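Local coordinates for protein MxaA (Stigmatella aurantiaca, PDB 4W4T) that carries, as its terminal part, the NADPH-binding reductase domain of the myxalamid PKS-NRPS assembly line, which probably releases the finished chain as a primary alcohol, at residues Arg138-Ile143 and Ala177-Ile182; Ala200-Asp205 and Arg375-Asp380; Arg246-Ser251 and Leu282-Val287; Met272-Ser277 and Gly331-Pro336; Ile294-Met299 and Lys386-Thr391. One frame throughout, in Å; residues are numbered along the deposited sequence.

Contact 1: residues Arg138-Ile143 and Ala177-Ile182. With ACT (acetate ion), chain C.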
# COMPACT_ATOMS: atom_id res chain seq x y z
N ARG A 138 29.34 12.83 25.39
CA ARG A 138 30.51 11.97 25.18
C ARG A 138 30.79 11.76 23.69
O ARG A 138 31.93 11.85 23.23
CB ARG A 138 30.32 10.62 25.87
CG ARG A 138 31.52 9.69 25.76
CD ARG A 138 31.41 8.51 26.73
NE ARG A 138 30.33 7.58 26.38
CZ ARG A 138 29.15 7.50 26.99
NH1 ARG A 138 28.85 8.30 28.02
NH2 ARG A 138 28.26 6.60 26.58
N LEU A 139 29.74 11.49 22.93
CA LEU A 139 29.89 11.29 21.49
C LEU A 139 30.44 12.57 20.85
O LEU A 139 31.26 12.51 19.94
CB LEU A 139 28.56 10.89 20.86
CG LEU A 139 28.60 10.33 19.44
CD1 LEU A 139 29.32 9.00 19.41
CD2 LEU A 139 27.18 10.19 18.87
N SER A 140 30.00 13.72 21.37
CA SER A 140 30.43 15.02 20.85
C SER A 140 31.92 15.29 21.12
O SER A 140 32.49 16.21 20.53
CB SER A 140 29.61 16.15 21.47
OG SER A 140 30.16 16.57 22.72
N GLU A 141 32.51 14.53 22.04
CA GLU A 141 33.94 14.66 22.34
C GLU A 141 34.77 13.68 21.50
O GLU A 141 35.94 13.95 21.19
CB GLU A 141 34.20 14.41 23.83
CG GLU A 141 33.60 15.46 24.74
CD GLU A 141 33.45 14.97 26.18
OE1 GLU A 141 33.80 13.79 26.46
OE2 GLU A 141 32.96 15.76 27.02
N GLU A 142 34.17 12.56 21.15
CA GLU A 142 34.92 11.44 20.57
C GLU A 142 35.03 11.47 19.04
O GLU A 142 36.07 11.09 18.48
CB GLU A 142 34.29 10.13 21.04
CG GLU A 142 34.41 9.95 22.56
CD GLU A 142 34.08 8.54 23.04
OE1 GLU A 142 33.45 7.77 22.29
OE2 GLU A 142 34.47 8.21 24.18
N ILE A 143 33.99 11.97 18.37
CA ILE A 143 33.90 11.86 16.90
C ILE A 143 34.63 12.94 16.14
O ILE A 143 34.47 14.13 16.43
CB ILE A 143 32.43 11.88 16.45
CG1 ILE A 143 31.67 10.73 17.10
CG2 ILE A 143 32.33 11.82 14.89
CD1 ILE A 143 32.25 9.37 16.82
N ALA A 177 27.55 17.75 15.17
CA ALA A 177 28.68 18.26 14.39
C ALA A 177 29.14 19.63 14.89
O ALA A 177 30.25 20.07 14.58
CB ALA A 177 28.31 18.34 12.91
N THR A 178 28.30 20.32 15.66
CA THR A 178 28.66 21.62 16.19
C THR A 178 28.77 21.63 17.71
O THR A 178 28.93 22.69 18.30
CB THR A 178 27.65 22.71 15.76
OG1 THR A 178 26.32 22.32 16.15
CG2 THR A 178 27.70 22.94 14.25
N ARG A 179 28.67 20.47 18.34
CA ARG A 179 28.71 20.37 19.80
C ARG A 179 30.13 20.05 20.27
O ARG A 179 30.72 19.07 19.83
CB ARG A 179 27.74 19.30 20.30
CG ARG A 179 27.68 19.14 21.84
CD ARG A 179 27.00 20.34 22.50
NE ARG A 179 25.67 20.59 21.93
CZ ARG A 179 24.52 20.09 22.39
NH1 ARG A 179 24.48 19.27 23.43
NH2 ARG A 179 23.40 20.40 21.76
N THR A 180 30.63 20.86 21.20
CA THR A 180 31.94 20.64 21.81
C THR A 180 33.05 21.04 20.85
O THR A 180 33.79 21.99 21.10
CB THR A 180 32.13 19.17 22.22
OG1 THR A 180 31.07 18.77 23.10
CG2 THR A 180 33.47 18.98 22.92
N ARG A 181 33.16 20.30 19.75
CA ARG A 181 34.17 20.58 18.74
C ARG A 181 33.65 20.25 17.34
O ARG A 181 32.87 19.32 17.16
CB ARG A 181 35.45 19.80 19.02
CG ARG A 181 35.30 18.28 19.07
CD ARG A 181 36.65 17.70 19.47
NE ARG A 181 36.72 16.25 19.45
CZ ARG A 181 37.09 15.54 18.38
NH1 ARG A 181 37.39 16.18 17.26
NH2 ARG A 181 37.15 14.22 18.44
N ILE A 182 34.09 21.05 16.38
CA ILE A 182 33.61 20.97 15.00
C ILE A 182 33.92 19.64 14.33
O ILE A 182 35.05 19.14 14.42
CB ILE A 182 34.18 22.11 14.15
CG1 ILE A 182 33.78 23.46 14.75
CG2 ILE A 182 33.72 22.00 12.68
CD1 ILE A 182 32.31 23.54 15.09
C ACT C . 20.64 19.04 24.00
O ACT C . 19.55 18.56 24.47
OXT ACT C . 21.78 18.79 24.53
CH3 ACT C . 20.59 19.95 22.81
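Arg181 grips the backbone of Glu141 side-on: its NE and NH2 each lie 3.0 Å from Glu141 O. The oxygen sits in the guanidinium plane, yet both nitrogens reach it from one face of the carbonyl, more than 40° out of its plane, so neither follows a lone pair. CG of Arg181 stands between backbone N and carbonyl carbon (chi1 59°), and the chain then runs extended to NE, past Ser140 O to the end of the helix. There Ile143 O lies over one guanidinium face, 3.1 Å above the plane and toward the rim. The negative pole of the helix end is likely to favour this cation, whose NH2 also makes a salt bridge with Asp144.

Arg179 turns the other way. Its CG packs on Ser140 CB at 3.6 Å, then the bent chain carries NH1 to an acetate, probably from the crystallisation liquor, with OXT 3.0 Å from Arg179 NH1 in a fairly straight bond (162°). Between the two arginines, Thr180 faces the helix, its CG2 4.0 Å from Glu141 CG; Glu141 OE2 itself bonds Gln137.

The contact ties the end of helix 133-142 to the loop between helix 159-177 and strand 185-188 of the Rossmann domain. Leu139 and Ser140 rest on Leu176 of helix 159-177, while Glu142 and Ile143 touch Tyr84 of strand 82-87.

Contact 2: residues Ala200-Asp205 and Arg375-Asp380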
# COMPACT_ATOMS: atom_id res chain seq x y z
N ALA A 200 17.29 19.30 -19.65
CA ALA A 200 18.74 19.45 -19.60
C ALA A 200 19.25 18.85 -18.30
O ALA A 200 18.58 18.93 -17.27
CB ALA A 200 19.13 20.91 -19.72
N PRO A 201 20.43 18.20 -18.37
CA PRO A 201 21.05 17.64 -17.16
C PRO A 201 21.23 18.73 -16.11
O PRO A 201 21.79 19.78 -16.38
CB PRO A 201 22.39 17.11 -17.67
CG PRO A 201 22.13 16.83 -19.14
CD PRO A 201 21.21 17.92 -19.58
N ILE A 202 20.71 18.49 -14.91
CA ILE A 202 20.76 19.51 -13.88
C ILE A 202 22.17 19.57 -13.30
O ILE A 202 22.76 18.54 -12.94
CB ILE A 202 19.72 19.26 -12.78
CG1 ILE A 202 18.31 19.36 -13.37
CG2 ILE A 202 19.89 20.26 -11.63
CD1 ILE A 202 17.20 19.02 -12.40
N ARG A 203 22.73 20.78 -13.24
CA ARG A 203 24.11 20.96 -12.79
C ARG A 203 24.23 20.81 -11.29
O ARG A 203 23.33 21.18 -10.54
CB ARG A 203 24.65 22.33 -13.20
CG ARG A 203 24.74 22.55 -14.69
CD ARG A 203 25.28 23.94 -14.97
NE ARG A 203 26.47 24.21 -14.17
CZ ARG A 203 27.69 23.84 -14.52
NH1 ARG A 203 27.90 23.19 -15.66
NH2 ARG A 203 28.72 24.13 -13.73
N GLU A 204 25.36 20.27 -10.86
CA GLU A 204 25.66 20.07 -9.46
C GLU A 204 25.69 21.39 -8.70
O GLU A 204 25.33 21.43 -7.52
CB GLU A 204 26.99 19.32 -9.32
CG GLU A 204 26.88 17.88 -9.83
CD GLU A 204 28.18 17.30 -10.33
OE1 GLU A 204 28.81 17.90 -11.23
OE2 GLU A 204 28.57 16.22 -9.83
N ASP A 205 26.10 22.48 -9.36
CA ASP A 205 26.19 23.77 -8.67
C ASP A 205 24.93 24.63 -8.81
O ASP A 205 24.93 25.80 -8.44
CB ASP A 205 27.40 24.56 -9.16
CG ASP A 205 27.37 24.85 -10.65
OD1 ASP A 205 26.30 24.74 -11.28
OD2 ASP A 205 28.43 25.21 -11.19
N ARG A 375 7.95 10.79 -15.20
CA ARG A 375 9.00 11.79 -15.29
C ARG A 375 10.17 11.35 -14.43
O ARG A 375 9.97 10.92 -13.29
CB ARG A 375 8.52 13.16 -14.81
CG ARG A 375 7.18 13.62 -15.36
CD ARG A 375 6.49 14.59 -14.40
NE ARG A 375 5.27 15.15 -14.98
CZ ARG A 375 4.46 15.99 -14.36
NH1 ARG A 375 4.74 16.39 -13.12
NH2 ARG A 375 3.38 16.45 -14.98
N MSE A 376 11.38 11.48 -14.95
CA MSE A 376 12.57 11.21 -14.15
C MSE A 376 13.55 12.38 -14.26
O MSE A 376 13.38 13.25 -15.10
CB MSE A 376 13.21 9.90 -14.58
CG MSE A 376 12.26 8.73 -14.37
SE MSE A 376 13.06 7.04 -14.85
CE MSE A 376 11.42 5.99 -15.09
N VAL A 377 14.54 12.41 -13.38
CA VAL A 377 15.50 13.50 -13.40
C VAL A 377 16.77 13.10 -14.15
O VAL A 377 17.20 11.96 -14.09
CB VAL A 377 15.86 13.98 -11.97
CG1 VAL A 377 16.41 12.84 -11.16
CG2 VAL A 377 16.86 15.12 -12.03
N VAL A 378 17.32 14.05 -14.89
CA VAL A 378 18.60 13.85 -15.56
C VAL A 378 19.60 14.81 -14.94
O VAL A 378 19.31 16.00 -14.84
CB VAL A 378 18.48 14.10 -17.07
CG1 VAL A 378 19.79 13.81 -17.77
CG2 VAL A 378 17.37 13.25 -17.63
N CYS A 379 20.75 14.29 -14.52
CA CYS A 379 21.75 15.05 -13.77
C CYS A 379 23.08 15.12 -14.48
O CYS A 379 23.53 14.12 -15.05
CB CYS A 379 21.99 14.42 -12.39
SG CYS A 379 20.57 14.56 -11.35
N ASP A 380 23.70 16.29 -14.43
CA ASP A 380 25.08 16.44 -14.89
C ASP A 380 26.03 16.00 -13.78
O ASP A 380 25.70 16.15 -12.60
CB ASP A 380 25.36 17.88 -15.30
CG ASP A 380 26.75 18.06 -15.87
OD1 ASP A 380 26.97 17.62 -17.02
OD2 ASP A 380 27.63 18.60 -15.17
O HOH W 1 27.46 19.57 -12.77
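The carboxylates of Glu204 and Asp380 stand almost at right angles, their planes 87° apart, with Glu204 OE1 4.2 Å from Asp380 OD2. One water sits between the two carboxylates and probably eases their repulsion: it donates to Glu204 OE1 and to Asp380 OD2, each 2.6 Å from its oxygen, while accepting from Glu204 N. Beside them the Arg203 guanidinium presents its edge to Asp205, with NE and NH2 each taking one carboxylate oxygen; Asp205 OD2 lies in the guanidinium plane, 2.8 Å from Arg203 NH2, but the nitrogen comes from above the carboxylate plane. With chi1 at -176°, Asp380 turns CG away from its backbone N and brings OD2 to the water, and OD2 also accepts from Gly382 N.

A single beta bridge joins Ile202 to Cys379, made by Ile202 N to Val378 O and Asp380 N to Ile202 O. It fastens the loop that runs from strand 185-188 of the Rossmann sheet to helix 217-234, which bears the NADPH-binding Tyr218 and Lys222, to the loop between helices 352-362 and 382-388, as parts of an extended short-chain dehydrogenase fold.

Glu204 OE1 further accepts from Asp383 N, and OE2 from Thr384 OG1 and His309 N. With an alanine in place of Glu204, these three donors would probably be left without their acceptor and the water without one of its anchors.

Apolar contacts flank the bridge. Pro201 lies side by side with Val378, CG 4.1 Å from Val378 CG1, and Ile202 crosses Val377 at about a right angle, CD1 3.9 Å from Val377 CG2.

Contact 3: residues Arg246-Ser251 and Leu282-Val287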
# COMPACT_ATOMS: atom_id res chain seq x y z
N ARG A 246 19.91 6.59 -8.90
CA ARG A 246 19.24 5.32 -8.63
C ARG A 246 20.31 4.27 -8.37
O ARG A 246 21.00 3.81 -9.29
CB ARG A 246 18.35 4.92 -9.81
CG ARG A 246 17.77 3.53 -9.69
CD ARG A 246 16.89 3.21 -10.90
NE ARG A 246 15.67 4.01 -10.95
CZ ARG A 246 15.39 4.89 -11.91
NH1 ARG A 246 16.25 5.07 -12.91
NH2 ARG A 246 14.25 5.58 -11.88
N VAL A 247 20.45 3.88 -7.10
CA VAL A 247 21.57 3.05 -6.68
C VAL A 247 21.24 1.57 -6.89
O VAL A 247 20.32 1.05 -6.27
CB VAL A 247 21.92 3.30 -5.19
CG1 VAL A 247 23.01 2.35 -4.73
CG2 VAL A 247 22.32 4.75 -4.99
N THR A 248 22.01 0.91 -7.76
CA THR A 248 21.72 -0.46 -8.15
C THR A 248 22.79 -1.43 -7.64
O THR A 248 23.69 -1.03 -6.91
CB THR A 248 21.58 -0.58 -9.69
OG1 THR A 248 22.79 -0.17 -10.33
CG2 THR A 248 20.44 0.32 -10.18
N GLY A 249 22.69 -2.69 -8.03
CA GLY A 249 23.55 -3.74 -7.50
C GLY A 249 25.04 -3.52 -7.64
O GLY A 249 25.49 -2.71 -8.46
N HIS A 250 25.83 -4.22 -6.83
CA HIS A 250 27.28 -4.21 -6.97
C HIS A 250 27.67 -4.77 -8.34
O HIS A 250 27.18 -5.82 -8.72
CB HIS A 250 27.92 -5.04 -5.86
CG HIS A 250 29.40 -4.89 -5.78
ND1 HIS A 250 30.26 -5.57 -6.61
CD2 HIS A 250 30.18 -4.14 -4.96
CE1 HIS A 250 31.51 -5.24 -6.31
NE2 HIS A 250 31.49 -4.37 -5.31
N SER A 251 28.55 -4.07 -9.06
CA SER A 251 28.81 -4.38 -10.48
C SER A 251 29.55 -5.70 -10.72
O SER A 251 29.60 -6.19 -11.85
CB SER A 251 29.61 -3.25 -11.15
OG SER A 251 30.93 -3.16 -10.63
N LEU A 282 17.28 6.43 -18.53
CA LEU A 282 17.38 5.69 -17.28
C LEU A 282 18.77 5.76 -16.65
O LEU A 282 19.79 5.50 -17.30
CB LEU A 282 16.98 4.24 -17.51
CG LEU A 282 15.57 4.04 -18.08
CD1 LEU A 282 15.40 2.62 -18.59
CD2 LEU A 282 14.51 4.36 -17.03
N ASP A 283 18.78 6.12 -15.37
CA ASP A 283 19.97 6.03 -14.54
C ASP A 283 20.05 4.71 -13.77
O ASP A 283 19.09 4.32 -13.11
CB ASP A 283 20.00 7.17 -13.53
CG ASP A 283 21.26 7.16 -12.70
OD1 ASP A 283 22.33 7.12 -13.33
OD2 ASP A 283 21.19 7.18 -11.45
N LEU A 284 21.18 4.04 -13.87
CA LEU A 284 21.49 2.90 -13.01
C LEU A 284 22.91 3.07 -12.54
O LEU A 284 23.85 2.99 -13.33
CB LEU A 284 21.33 1.56 -13.73
CG LEU A 284 19.93 1.00 -14.00
CD1 LEU A 284 19.33 1.63 -15.23
CD2 LEU A 284 20.06 -0.50 -14.19
N THR A 285 23.06 3.33 -11.24
CA THR A 285 24.36 3.65 -10.67
C THR A 285 24.76 2.59 -9.65
O THR A 285 24.23 2.56 -8.54
CB THR A 285 24.31 5.02 -9.97
OG1 THR A 285 23.73 5.99 -10.86
CG2 THR A 285 25.70 5.47 -9.58
N PRO A 286 25.68 1.69 -10.04
CA PRO A 286 26.06 0.59 -9.14
C PRO A 286 26.56 1.07 -7.77
O PRO A 286 27.31 2.04 -7.69
CB PRO A 286 27.17 -0.11 -9.91
CG PRO A 286 26.81 0.12 -11.37
CD PRO A 286 26.29 1.54 -11.38
N VAL A 287 26.17 0.35 -6.73
CA VAL A 287 26.48 0.77 -5.35
C VAL A 287 28.00 0.85 -5.08
O VAL A 287 28.44 1.68 -4.27
CB VAL A 287 25.82 -0.16 -4.32
CG1 VAL A 287 26.45 -1.56 -4.34
CG2 VAL A 287 25.88 0.47 -2.91
O HOH W 2 16.46 7.63 -14.29
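Backbone hydrogen bonds run the length of this parallel pairing, where Val247 faces Thr285 and Thr248 faces Pro286. Thr285 N gives to Arg246 O and Thr248 N to Thr285 O; Val287 N then closes on Thr248 O at 2.8 Å, though bent (136°). Pro286 has no N-H to offer and stands at the N-cap position of helix 287-298.

Polar side chains bind the opening end from two directions. Asp283 OD2 lies 2.9 Å from Arg246 N, met nearly head-on, and also accepts from Thr285 OG1. Arg246 bends at chi3 (-68°) to bring the edge of its guanidinium to the backbone of Asp283: NH1 reaches Asp283 O at 2.9 Å in the carbonyl plane, on a lone pair, and a water bridges the same NH1 to Asp283 N. Each of the two side chains thus bonds the other residue's main chain. Farther along, Thr248 OG1 bonds Tyr406 OH.

Apolar contacts differ on the two faces. On one, Val247 CG1 meets Val287 CB at 3.8 Å; on the other, the side chains of Thr248 and Leu284 cross at about a right angle, Thr248 CG2 lying 3.9 Å from Leu284 CB.

The pair extends the Rossmann sheet at the end of strand 239-248. Helix 66-78 covers it through the NADPH-binding Phe66 and Leu67, which touch Val287; Val290 of helix 287-298 backs Val247 and Thr285, and helix 400-412 meets Pro286 through Tyr406.

Contact 4: residues Met272-Ser277 and Gly331-Pro336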
# COMPACT_ATOMS: atom_id res chain seq x y z
N MSE A 272 5.28 -11.08 -15.75
CA MSE A 272 4.20 -10.81 -16.69
C MSE A 272 4.61 -11.07 -18.13
O MSE A 272 3.76 -11.29 -18.99
CB MSE A 272 3.73 -9.36 -16.58
CG MSE A 272 3.12 -9.05 -15.24
SE MSE A 272 2.29 -7.30 -15.32
CE MSE A 272 3.88 -6.24 -15.11
N GLY A 273 5.91 -11.02 -18.39
CA GLY A 273 6.41 -11.22 -19.74
C GLY A 273 6.25 -9.97 -20.59
O GLY A 273 6.28 -10.03 -21.82
N VAL A 274 6.06 -8.83 -19.94
CA VAL A 274 5.89 -7.58 -20.66
C VAL A 274 6.55 -6.40 -19.93
O VAL A 274 6.53 -6.33 -18.70
CB VAL A 274 4.40 -7.29 -20.92
CG1 VAL A 274 3.64 -7.12 -19.61
CG2 VAL A 274 4.24 -6.07 -21.79
N ALA A 275 7.16 -5.50 -20.69
CA ALA A 275 7.85 -4.34 -20.12
C ALA A 275 7.37 -3.07 -20.81
O ALA A 275 6.92 -3.13 -21.97
CB ALA A 275 9.36 -4.49 -20.26
N PRO A 276 7.46 -1.92 -20.12
CA PRO A 276 6.95 -0.67 -20.70
C PRO A 276 7.98 0.04 -21.55
O PRO A 276 9.16 0.05 -21.20
CB PRO A 276 6.61 0.16 -19.45
CG PRO A 276 7.62 -0.28 -18.45
CD PRO A 276 7.85 -1.75 -18.71
N SER A 277 7.55 0.64 -22.65
CA SER A 277 8.43 1.55 -23.36
C SER A 277 8.26 2.91 -22.70
O SER A 277 7.20 3.52 -22.78
CB SER A 277 8.11 1.60 -24.86
OG SER A 277 6.75 1.91 -25.10
N GLY A 331 11.76 -13.56 -21.72
CA GLY A 331 10.89 -12.96 -22.72
C GLY A 331 10.25 -11.67 -22.23
O GLY A 331 9.79 -11.59 -21.10
N LEU A 332 10.24 -10.66 -23.10
CA LEU A 332 9.61 -9.39 -22.78
C LEU A 332 8.95 -8.80 -24.02
O LEU A 332 9.63 -8.36 -24.96
CB LEU A 332 10.65 -8.41 -22.21
CG LEU A 332 11.24 -8.68 -20.83
CD1 LEU A 332 12.28 -7.60 -20.50
CD2 LEU A 332 10.16 -8.72 -19.73
N ARG A 333 7.62 -8.80 -24.03
CA ARG A 333 6.89 -8.00 -25.00
C ARG A 333 6.95 -6.55 -24.54
O ARG A 333 7.01 -6.29 -23.34
CB ARG A 333 5.42 -8.44 -25.11
CG ARG A 333 5.23 -9.90 -25.46
CD ARG A 333 3.75 -10.20 -25.77
NE ARG A 333 2.88 -9.66 -24.73
CZ ARG A 333 2.67 -10.25 -23.55
NH1 ARG A 333 3.26 -11.41 -23.28
NH2 ARG A 333 1.87 -9.68 -22.66
N VAL A 334 6.97 -5.61 -25.47
CA VAL A 334 6.97 -4.21 -25.08
C VAL A 334 5.61 -3.56 -25.35
O VAL A 334 5.02 -3.75 -26.41
CB VAL A 334 8.06 -3.42 -25.81
CG1 VAL A 334 8.04 -1.97 -25.36
CG2 VAL A 334 9.40 -4.02 -25.51
N LEU A 335 5.15 -2.80 -24.38
CA LEU A 335 3.91 -2.05 -24.48
C LEU A 335 4.09 -0.60 -24.06
O LEU A 335 4.90 -0.30 -23.17
CB LEU A 335 2.83 -2.67 -23.60
CG LEU A 335 2.25 -4.04 -23.89
CD1 LEU A 335 1.34 -4.40 -22.73
CD2 LEU A 335 1.48 -4.02 -25.21
N PRO A 336 3.31 0.30 -24.67
CA PRO A 336 3.24 1.68 -24.17
C PRO A 336 3.00 1.68 -22.66
O PRO A 336 2.33 0.76 -22.17
CB PRO A 336 2.03 2.26 -24.92
CG PRO A 336 1.96 1.47 -26.18
CD PRO A 336 2.45 0.08 -25.85
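Arg333 folds back over Gly273. Its CB and CG both pass 3.8 Å from Gly273 O; the chain then bends at chi3 (-49°), laying the guanidinium above that same oxygen. CZ is 4.0 Å from Gly273 O and NH1 3.6 Å, but the oxygen sits over one face toward the rim, not at an edge, so the N-H groups do not aim at it. NH2 ends 3.9 Å from Val274 CB and has a long, weak ion pair with Glu343.

The oxygen below is already engaged: Gly273 O accepts a hydrogen bond from Arg333 N. From there the backbones bond in parallel register, Ala275 N to Arg333 O, Leu335 N to Ala275 O and Ser277 N to Leu335 O. On the arginine's face of the sheet, Val274 CG2 presses against Leu335 CD1 at 3.5 Å, tighter than usual van der Waals contact, with the side chains at about a right angle. On the other face, with Ala275, Val334 CG1 meets Ser277 CB at 3.6 Å, and Trp322 of helix 318-328 backs Ala275 and Val334.

Gly273, with phi 79°, is the C-prime residue of a Schellman motif that ends helix 261-272 and turns the chain into strand 274-277. Helix 337-348 leaves the partner strand through Pro336 at its N-cap position. The result is a small two-stranded parallel sheet separate from the Rossmann sheet, consistent with the smaller, substrate-binding part of extended short-chain dehydrogenases.

Contact 5: residues Ile294-Met299 and Lys386-Thr391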
# COMPACT_ATOMS: atom_id res chain seq x y z
N ILE A 294 31.73 8.46 -2.72
CA ILE A 294 31.49 9.13 -1.45
C ILE A 294 32.79 9.24 -0.66
O ILE A 294 33.19 10.33 -0.22
CB ILE A 294 30.45 8.40 -0.60
CG1 ILE A 294 29.06 8.53 -1.24
CG2 ILE A 294 30.43 8.96 0.84
CD1 ILE A 294 28.00 7.69 -0.55
N VAL A 295 33.46 8.11 -0.48
CA VAL A 295 34.67 8.10 0.34
C VAL A 295 35.77 8.92 -0.34
O VAL A 295 36.40 9.74 0.30
CB VAL A 295 35.15 6.67 0.63
CG1 VAL A 295 36.53 6.69 1.33
CG2 VAL A 295 34.14 5.94 1.49
N ASP A 296 35.98 8.74 -1.63
CA ASP A 296 36.96 9.50 -2.36
C ASP A 296 36.73 10.99 -2.24
O ASP A 296 37.61 11.69 -1.93
CB ASP A 296 36.98 9.09 -3.84
CG ASP A 296 37.79 7.84 -4.07
OD1 ASP A 296 38.53 7.41 -3.22
OD2 ASP A 296 37.75 7.31 -5.14
N LEU A 297 35.52 11.43 -2.49
CA LEU A 297 35.21 12.86 -2.46
C LEU A 297 35.34 13.42 -1.05
O LEU A 297 35.75 14.56 -0.85
CB LEU A 297 33.81 13.13 -3.00
CG LEU A 297 33.65 12.90 -4.50
CD1 LEU A 297 32.17 12.73 -4.85
CD2 LEU A 297 34.26 14.07 -5.28
N SER A 298 34.98 12.60 -0.06
CA SER A 298 35.01 13.06 1.33
C SER A 298 36.43 13.36 1.77
O SER A 298 36.65 14.05 2.77
CB SER A 298 34.39 12.02 2.26
OG SER A 298 35.24 10.89 2.41
N MSE A 299 37.41 12.83 1.04
CA MSE A 299 38.78 12.95 1.49
C MSE A 299 39.55 14.03 0.75
O MSE A 299 40.76 14.20 0.98
CB MSE A 299 39.47 11.61 1.37
CG MSE A 299 38.76 10.61 2.25
SE MSE A 299 39.92 9.20 2.84
CE MSE A 299 40.32 8.49 1.08
N LYS A 386 35.59 15.35 -12.84
CA LYS A 386 36.87 16.03 -12.61
C LYS A 386 37.50 15.67 -11.28
O LYS A 386 38.69 15.31 -11.22
CB LYS A 386 36.71 17.55 -12.69
CG LYS A 386 36.04 18.05 -13.95
CD LYS A 386 36.20 19.56 -14.14
CE LYS A 386 35.27 20.08 -15.24
NZ LYS A 386 34.09 20.81 -14.68
N ALA A 387 36.72 15.72 -10.21
CA ALA A 387 37.28 15.49 -8.88
C ALA A 387 37.82 14.06 -8.74
O ALA A 387 38.73 13.82 -7.95
CB ALA A 387 36.23 15.79 -7.80
N LEU A 388 37.26 13.13 -9.51
CA LEU A 388 37.67 11.73 -9.40
C LEU A 388 38.72 11.31 -10.44
O LEU A 388 39.16 10.17 -10.43
CB LEU A 388 36.46 10.82 -9.53
CG LEU A 388 35.42 10.93 -8.40
CD1 LEU A 388 34.35 9.88 -8.59
CD2 LEU A 388 36.08 10.80 -7.04
N GLY A 389 39.12 12.22 -11.31
CA GLY A 389 39.94 11.86 -12.47
C GLY A 389 41.30 11.25 -12.14
O GLY A 389 41.83 10.44 -12.91
N GLY A 390 41.86 11.64 -11.00
CA GLY A 390 43.14 11.12 -10.56
C GLY A 390 42.97 9.91 -9.66
O GLY A 390 43.95 9.36 -9.15
N THR A 391 41.72 9.50 -9.44
CA THR A 391 41.42 8.29 -8.66
C THR A 391 41.12 7.12 -9.59
O THR A 391 40.98 7.29 -10.79
CB THR A 391 40.19 8.47 -7.74
OG1 THR A 391 39.00 8.40 -8.53
CG2 THR A 391 40.24 9.81 -6.99
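Leu388 CD2 touches two residues of the facing helix: it lies 3.7 Å from Asp296 CB and 4.1 Å from Leu297 CG, the two leucines crossing at about a right angle. Leu297 in turn puts CD2 on Ala387 CB at 3.6 Å, so methyl groups make most of the contact and no hydrogen bond spans it. At the polar end Asp296 and Thr391 come from opposite directions, OD2 stopping 3.7 Å from Thr391 CB.

What positions these groups lies one shell out. Asp296 OD1 is in a salt bridge with Arg78, and OD2 takes Thr393 OG1, which hold the carboxylate beside the threonine. Thr391 closes a type I turn from Leu388: its OG1, placed between the backbone N and the carbonyl carbon (chi1 76°), lies 2.6 Å from Leu388 O, donating in the carbonyl plane on a lone pair, while accepting from Thr393 N. A valine in place of Thr391 would probably leave Thr393 N without this acceptor and the turn with one bond fewer.

Helix 287-298 thus meets helix 382-388 and the turn that follows, against the Rossmann sheet. Leu297 also rests on Leu242 of strand 239-248 and Leu310 of strand 307-310, and both Leu297 and Ala387 touch Tyr308.

How the contacts relate
Contact 3 lies closest to the cofactor pocket: the side chain of Val287 is about 4 Å from those of Phe66 and Leu67, which bind NADPH, although none is bound here. Contact 2 touches contact 3 through the selenomethionine Met376, whose SE lies 3.5 Å from Arg246 NH2 and 3.7 Å from Leu282 CD2; in contact 2 the side chain of Val377 is also about 10 Å from that of the NADPH-binding Tyr218. Helix 287-298 runs directly from contact 3 to contact 5, their centres 18 Å apart. Strand 285-286 follows strand 274-277 in the chain, linking contacts 3 and 4. Contacts 1 and 4, with centres 53 Å apart, lie away from the NADPH-binding residues, on opposite sides of the chain's centre.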